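Local coordinates for uncharacterized protein (Staphylococcus aureus, PDB 3P8A) that is of unknown function but carries a glyoxalase-like domain of the vicinal oxygen chelate (VOC) family, paired with a second beta sheet, at residues A95-Q100 with F107-L112; Y31-D36 with F262-I267. All coordinates share one frame; numbering follows the deposited sequence.

Interaction 1: A95-Q100 with F107-L112; sequences ATQIVQ and FKNICL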
loop_
_atom_site.group_PDB
_atom_site.type_symbol
_atom_site.label_atom_id
_atom_site.label_comp_id
_atom_site.label_asym_id
_atom_site.label_seq_id
_atom_site.Cartn_x
_atom_site.Cartn_y
_atom_site.Cartn_z
ATOM N N ALA A 95 5.375 8.999 -0.641
ATOM C CA ALA A 95 6.802 9.141 -0.303
ATOM C C ALA A 95 7.095 10.022 0.919
ATOM O O ALA A 95 7.924 9.673 1.742
ATOM C CB ALA A 95 7.580 9.636 -1.515
ATOM N N THR A 96 6.406 11.155 1.031
ATOM C CA THR A 96 6.570 12.138 2.086
ATOM C C THR A 96 6.105 11.638 3.450
ATOM O O THR A 96 6.459 12.244 4.469
ATOM C CB THR A 96 5.992 13.515 1.658
ATOM O OG1 THR A 96 4.627 13.361 1.300
ATOM C CG2 THR A 96 6.728 14.139 0.459
ATOM N N GLN A 97 5.358 10.498 3.491
ATOM C CA GLN A 97 4.926 9.846 4.738
ATOM C C GLN A 97 6.148 9.449 5.538
ATOM O O GLN A 97 6.082 9.471 6.769
ATOM C CB GLN A 97 4.097 8.572 4.476
ATOM C CG GLN A 97 2.699 8.844 3.979
ATOM C CD GLN A 97 1.892 7.573 3.956
ATOM O OE1 GLN A 97 1.726 6.886 4.975
ATOM N NE2 GLN A 97 1.346 7.248 2.805
ATOM N N ILE A 98 7.271 9.134 4.842
ATOM C CA ILE A 98 8.585 8.776 5.446
ATOM C C ILE A 98 9.004 9.917 6.394
ATOM O O ILE A 98 9.331 9.664 7.557
ATOM C CB ILE A 98 9.682 8.469 4.374
ATOM C CG1 ILE A 98 9.334 7.212 3.557
ATOM C CG2 ILE A 98 11.083 8.283 5.028
ATOM C CD1 ILE A 98 10.283 6.963 2.297
ATOM N N VAL A 99 8.901 11.168 5.915
ATOM C CA VAL A 99 9.245 12.372 6.696
ATOM C C VAL A 99 8.226 12.641 7.808
ATOM O O VAL A 99 8.589 12.802 8.974
ATOM C CB VAL A 99 9.416 13.629 5.775
ATOM C CG1 VAL A 99 9.698 14.892 6.609
ATOM C CG2 VAL A 99 10.533 13.406 4.767
ATOM N N GLN A 100 6.952 12.713 7.428
ATOM C CA GLN A 100 5.828 13.016 8.322
ATOM C C GLN A 100 5.692 12.023 9.474
ATOM O O GLN A 100 5.277 12.408 10.579
ATOM C CB GLN A 100 4.544 13.114 7.512
ATOM C CG GLN A 100 4.496 14.429 6.739
ATOM C CD GLN A 100 3.679 14.377 5.497
ATOM O OE1 GLN A 100 3.067 13.354 5.148
ATOM N NE2 GLN A 100 3.655 15.507 4.804
ATOM N N PHE A 107 5.492 -0.665 7.589
ATOM C CA PHE A 107 4.439 -0.476 6.607
ATOM C C PHE A 107 3.917 0.952 6.702
ATOM O O PHE A 107 3.651 1.451 7.805
ATOM C CB PHE A 107 3.319 -1.498 6.804
ATOM C CG PHE A 107 3.676 -2.920 6.458
ATOM C CD1 PHE A 107 4.349 -3.216 5.276
ATOM C CD2 PHE A 107 3.248 -3.974 7.260
ATOM C CE1 PHE A 107 4.620 -4.529 4.926
ATOM C CE2 PHE A 107 3.497 -5.298 6.899
ATOM C CZ PHE A 107 4.212 -5.569 5.748
ATOM N N LYS A 108 3.860 1.643 5.554
ATOM C CA LYS A 108 3.418 3.042 5.500
ATOM C C LYS A 108 1.963 3.202 5.060
ATOM O O LYS A 108 1.238 4.053 5.609
ATOM C CB LYS A 108 4.318 3.868 4.567
ATOM C CG LYS A 108 5.790 3.989 5.025
ATOM C CD LYS A 108 5.993 4.915 6.245
ATOM C CE LYS A 108 6.275 4.158 7.529
ATOM N NZ LYS A 108 6.111 5.053 8.734
ATOM N N ASN A 109 1.557 2.427 4.043
ATOM C CA ASN A 109 0.218 2.510 3.479
ATOM C C ASN A 109 -0.049 1.362 2.537
ATOM O O ASN A 109 0.833 0.541 2.266
ATOM C CB ASN A 109 0.052 3.847 2.688
ATOM C CG ASN A 109 -1.345 4.426 2.760
ATOM O OD1 ASN A 109 -2.339 3.735 3.053
ATOM N ND2 ASN A 109 -1.446 5.704 2.517
ATOM N N ILE A 110 -1.287 1.312 2.024
ATOM C CA ILE A 110 -1.704 0.362 0.990
ATOM C C ILE A 110 -2.233 1.196 -0.164
ATOM O O ILE A 110 -2.693 2.331 0.022
ATOM C CB ILE A 110 -2.720 -0.690 1.495
ATOM C CG1 ILE A 110 -3.986 -0.005 2.114
ATOM C CG2 ILE A 110 -2.037 -1.661 2.490
ATOM C CD1 ILE A 110 -5.191 -0.957 2.263
ATOM N N CYS A 111 -2.198 0.621 -1.338
ATOM C CA CYS A 111 -2.596 1.275 -2.554
ATOM C C CYS A 111 -3.596 0.376 -3.240
ATOM O O CYS A 111 -3.376 -0.827 -3.359
ATOM C CB CYS A 111 -1.360 1.515 -3.422
ATOM S SG CYS A 111 -1.700 2.267 -5.034
ATOM N N LEU A 112 -4.698 0.975 -3.691
ATOM C CA LEU A 112 -5.755 0.251 -4.356
ATOM C C LEU A 112 -5.776 0.587 -5.853
ATOM O O LEU A 112 -5.736 1.753 -6.241
ATOM C CB LEU A 112 -7.123 0.558 -3.689
ATOM C CG LEU A 112 -7.256 0.328 -2.159
ATOM C CD1 LEU A 112 -8.645 0.749 -1.667
ATOM C CD2 LEU A 112 -7.000 -1.153 -1.774
HETATM O O HOH W 1 8.438 6.869 8.227
#
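Lys108 NZ links the short helix at 97-100 and strand 106-113 through a water: it donates to that water, 3.0 Å away, which in turn donates to Ile98 O, also at 3.0 Å. Two further partners come from the loop joining the segments, Glu101 OE1 in a salt bridge and Glu104 O in a hydrogen bond, so the ammonium pairs with one carboxylate and holds two backbone carbonyls, one through water. The strand lies near the middle of the eight-stranded mixed sheet, next to strand 24-31, consistent with the junction of the two four-stranded halves of a VOC-type fold. Lys108 and Asn109 are a good example of how a classic beta bulge redirects side chains. Both hydrogen-bond through their backbones to Ile29 of the antiparallel neighbour, and Lys108 takes the helical backbone angles (-99°/-42°) expected at the first bulge position. As a result, two consecutive side chains turn to the same side, toward the helix. The lysine chain then bends at chi2 and again at chi3, which brings its ammonium to the water bound to Ile98 O. Gln97 reaches the other way, extended beyond CG, into the place beside the bulge. Its side chain and that of Asn109 cross at about a right angle and their amide planes stand 78° apart, so the two buried groups meet without stacking. Ile98, one residue on, adds apolar packing against Tyr103. The turn itself is held by Gln100 N donating to Thr96 O at 3.0 Å, while the carbon of the glutamine amide, Gln97 CD, rests 3.9 Å from Lys108 O.

Interaction 2: Y31-D36 with F262-I267; sequences YIDQLD and FIRGAI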
loop_
_atom_site.group_PDB
_atom_site.type_symbol
_atom_site.label_atom_id
_atom_site.label_comp_id
_atom_site.label_asym_id
_atom_site.label_seq_id
_atom_site.Cartn_x
_atom_site.Cartn_y
_atom_site.Cartn_z
ATOM N N TYR A 31 8.620 1.082 4.340
ATOM C CA TYR A 31 9.775 1.973 4.408
ATOM C C TYR A 31 10.937 1.241 5.096
ATOM O O TYR A 31 10.792 0.802 6.226
ATOM C CB TYR A 31 9.459 3.342 5.069
ATOM C CG TYR A 31 10.698 4.127 5.471
ATOM C CD1 TYR A 31 10.884 4.548 6.785
ATOM C CD2 TYR A 31 11.718 4.383 4.555
ATOM C CE1 TYR A 31 12.033 5.242 7.170
ATOM C CE2 TYR A 31 12.909 4.994 4.946
ATOM C CZ TYR A 31 13.050 5.443 6.251
ATOM O OH TYR A 31 14.202 6.080 6.628
ATOM N N ILE A 32 12.066 1.068 4.369
ATOM C CA ILE A 32 13.278 0.384 4.841
ATOM C C ILE A 32 14.486 1.284 4.649
ATOM O O ILE A 32 14.800 1.635 3.519
ATOM C CB ILE A 32 13.467 -1.012 4.153
ATOM C CG1 ILE A 32 12.384 -1.997 4.634
ATOM C CG2 ILE A 32 14.880 -1.593 4.434
ATOM C CD1 ILE A 32 12.380 -3.348 3.980
ATOM N N ASP A 33 15.175 1.636 5.740
ATOM C CA ASP A 33 16.385 2.453 5.652
ATOM C C ASP A 33 17.503 1.575 5.061
ATOM O O ASP A 33 17.526 0.390 5.350
ATOM C CB ASP A 33 16.798 2.940 7.051
ATOM C CG ASP A 33 18.140 3.638 7.072
ATOM O OD1 ASP A 33 18.287 4.654 6.371
ATOM O OD2 ASP A 33 19.031 3.180 7.807
ATOM N N GLN A 34 18.418 2.148 4.235
ATOM C CA GLN A 34 19.517 1.375 3.628
ATOM C C GLN A 34 18.984 0.183 2.833
ATOM O O GLN A 34 19.441 -0.961 2.983
ATOM C CB GLN A 34 20.568 0.927 4.684
ATOM C CG GLN A 34 21.359 2.093 5.279
ATOM C CD GLN A 34 22.224 1.669 6.442
ATOM O OE1 GLN A 34 22.743 0.544 6.503
ATOM N NE2 GLN A 34 22.416 2.578 7.388
ATOM N N LEU A 35 17.966 0.459 2.007
ATOM C CA LEU A 35 17.304 -0.549 1.167
ATOM C C LEU A 35 18.242 -1.259 0.181
ATOM O O LEU A 35 17.989 -2.412 -0.130
ATOM C CB LEU A 35 16.101 0.102 0.438
ATOM C CG LEU A 35 15.267 -0.720 -0.534
ATOM C CD1 LEU A 35 14.669 -1.968 0.136
ATOM C CD2 LEU A 35 14.197 0.137 -1.148
ATOM N N ASP A 36 19.322 -0.605 -0.291
ATOM C CA ASP A 36 20.250 -1.249 -1.236
ATOM C C ASP A 36 20.921 -2.505 -0.689
ATOM O O ASP A 36 21.261 -3.399 -1.461
ATOM C CB ASP A 36 21.331 -0.291 -1.702
ATOM C CG ASP A 36 20.888 0.621 -2.812
ATOM O OD1 ASP A 36 20.124 0.154 -3.699
ATOM O OD2 ASP A 36 21.353 1.779 -2.842
ATOM N N PHE A 262 9.454 -10.612 11.673
ATOM C CA PHE A 262 9.435 -9.202 12.035
ATOM C C PHE A 262 10.665 -8.609 11.428
ATOM O O PHE A 262 11.788 -9.031 11.742
ATOM C CB PHE A 262 9.389 -8.883 13.545
ATOM C CG PHE A 262 9.635 -7.401 13.783
ATOM C CD1 PHE A 262 8.592 -6.483 13.713
ATOM C CD2 PHE A 262 10.928 -6.911 13.963
ATOM C CE1 PHE A 262 8.827 -5.124 13.897
ATOM C CE2 PHE A 262 11.166 -5.539 14.108
ATOM C CZ PHE A 262 10.117 -4.662 14.112
ATOM N N ILE A 263 10.467 -7.642 10.530
ATOM C CA ILE A 263 11.592 -7.021 9.866
ATOM C C ILE A 263 11.359 -5.559 9.555
ATOM O O ILE A 263 10.337 -5.199 8.969
ATOM C CB ILE A 263 12.055 -7.877 8.649
ATOM C CG1 ILE A 263 13.368 -7.364 8.049
ATOM C CG2 ILE A 263 10.944 -8.096 7.605
ATOM C CD1 ILE A 263 14.254 -8.505 7.444
ATOM N N ARG A 264 12.290 -4.703 10.022
ATOM C CA ARG A 264 12.292 -3.253 9.809
ATOM C C ARG A 264 10.950 -2.608 10.070
ATOM O O ARG A 264 10.470 -1.851 9.224
ATOM C CB ARG A 264 12.797 -2.911 8.380
ATOM C CG ARG A 264 14.173 -3.502 8.029
ATOM C CD ARG A 264 15.312 -2.728 8.648
ATOM N NE ARG A 264 16.530 -2.861 7.851
ATOM C CZ ARG A 264 17.363 -1.866 7.568
ATOM N NH1 ARG A 264 17.112 -0.635 8.002
ATOM N NH2 ARG A 264 18.443 -2.088 6.829
ATOM N N GLY A 265 10.365 -2.928 11.222
ATOM C CA GLY A 265 9.101 -2.373 11.701
ATOM C C GLY A 265 7.821 -2.968 11.138
ATOM O O GLY A 265 6.737 -2.503 11.488
ATOM N N ALA A 266 7.926 -3.988 10.275
ATOM C CA ALA A 266 6.779 -4.637 9.651
ATOM C C ALA A 266 6.695 -6.124 10.011
ATOM O O ALA A 266 7.685 -6.718 10.448
ATOM C CB ALA A 266 6.830 -4.453 8.139
ATOM N N ILE A 267 5.492 -6.701 9.930
ATOM C CA ILE A 267 5.295 -8.116 10.258
ATOM C C ILE A 267 4.760 -8.819 9.039
ATOM O O ILE A 267 3.728 -8.415 8.504
ATOM C CB ILE A 267 4.401 -8.362 11.506
ATOM C CG1 ILE A 267 4.918 -7.561 12.726
ATOM C CG2 ILE A 267 4.286 -9.887 11.828
ATOM C CD1 ILE A 267 3.914 -7.349 13.765
#
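The guanidinium of Arg264 lies with one face on Ile32, whose CG2 sits 3.9 Å above the plane, over its centre. On that same face is Asp33 O, 2.9 Å from Arg264 NH1 and 3.0 Å from Arg264 NH2, but above the plane, where neither N-H is aimed well enough for a hydrogen bond; the attraction is probably electrostatic. The arginine projects from a beta hairpin with a type I' turn, Ile263 to Ala266, closed by Ala266 N donating to Ile263 O at 3.0 Å. Both central residues have positive phi, and Arg264 occupies the first of these places. Its chain is bent at chi2 (-78°), which lays the side chain across that of Ile32 at about a right angle, while Arg264 CB and CG lie against Ile32 CG1. Gln105 fixes the far end: its OE1 accepts from Arg264 NH1 and from Asp33 N, clamping arginine and loop together. On the backbone side, Arg264 O accepts a hydrogen bond from His30 NE2. The hairpin of the second sheet is thus docked on the loop leaving strand 24-31 of the glyoxalase-like domain. Asp33 contributes charge only at longer range, its OD2 standing 4.3 Å from Arg264 NH1.

How the interactions relate
Strand 24-31 runs out into the loop at 31-36, which waits for its partner until 262-267, near the C-terminal end; interaction 2 therefore closes a loop of 225 residues. Interaction 1 is nested inside it and closes a short one, in which only six residues separate 95-100 from 107-112. The short loop sets helix 97-100 against the first sheet, whereas the long one ties that sheet to the second. They meet physically: Tyr31 packs with its ring on Ile98 and with its CB 3.7 Å from Lys108 CG, while Phe107 CE2 approaches Ala266 CB to 3.7 Å. Local and distant closures thus share the junction between the two sheets.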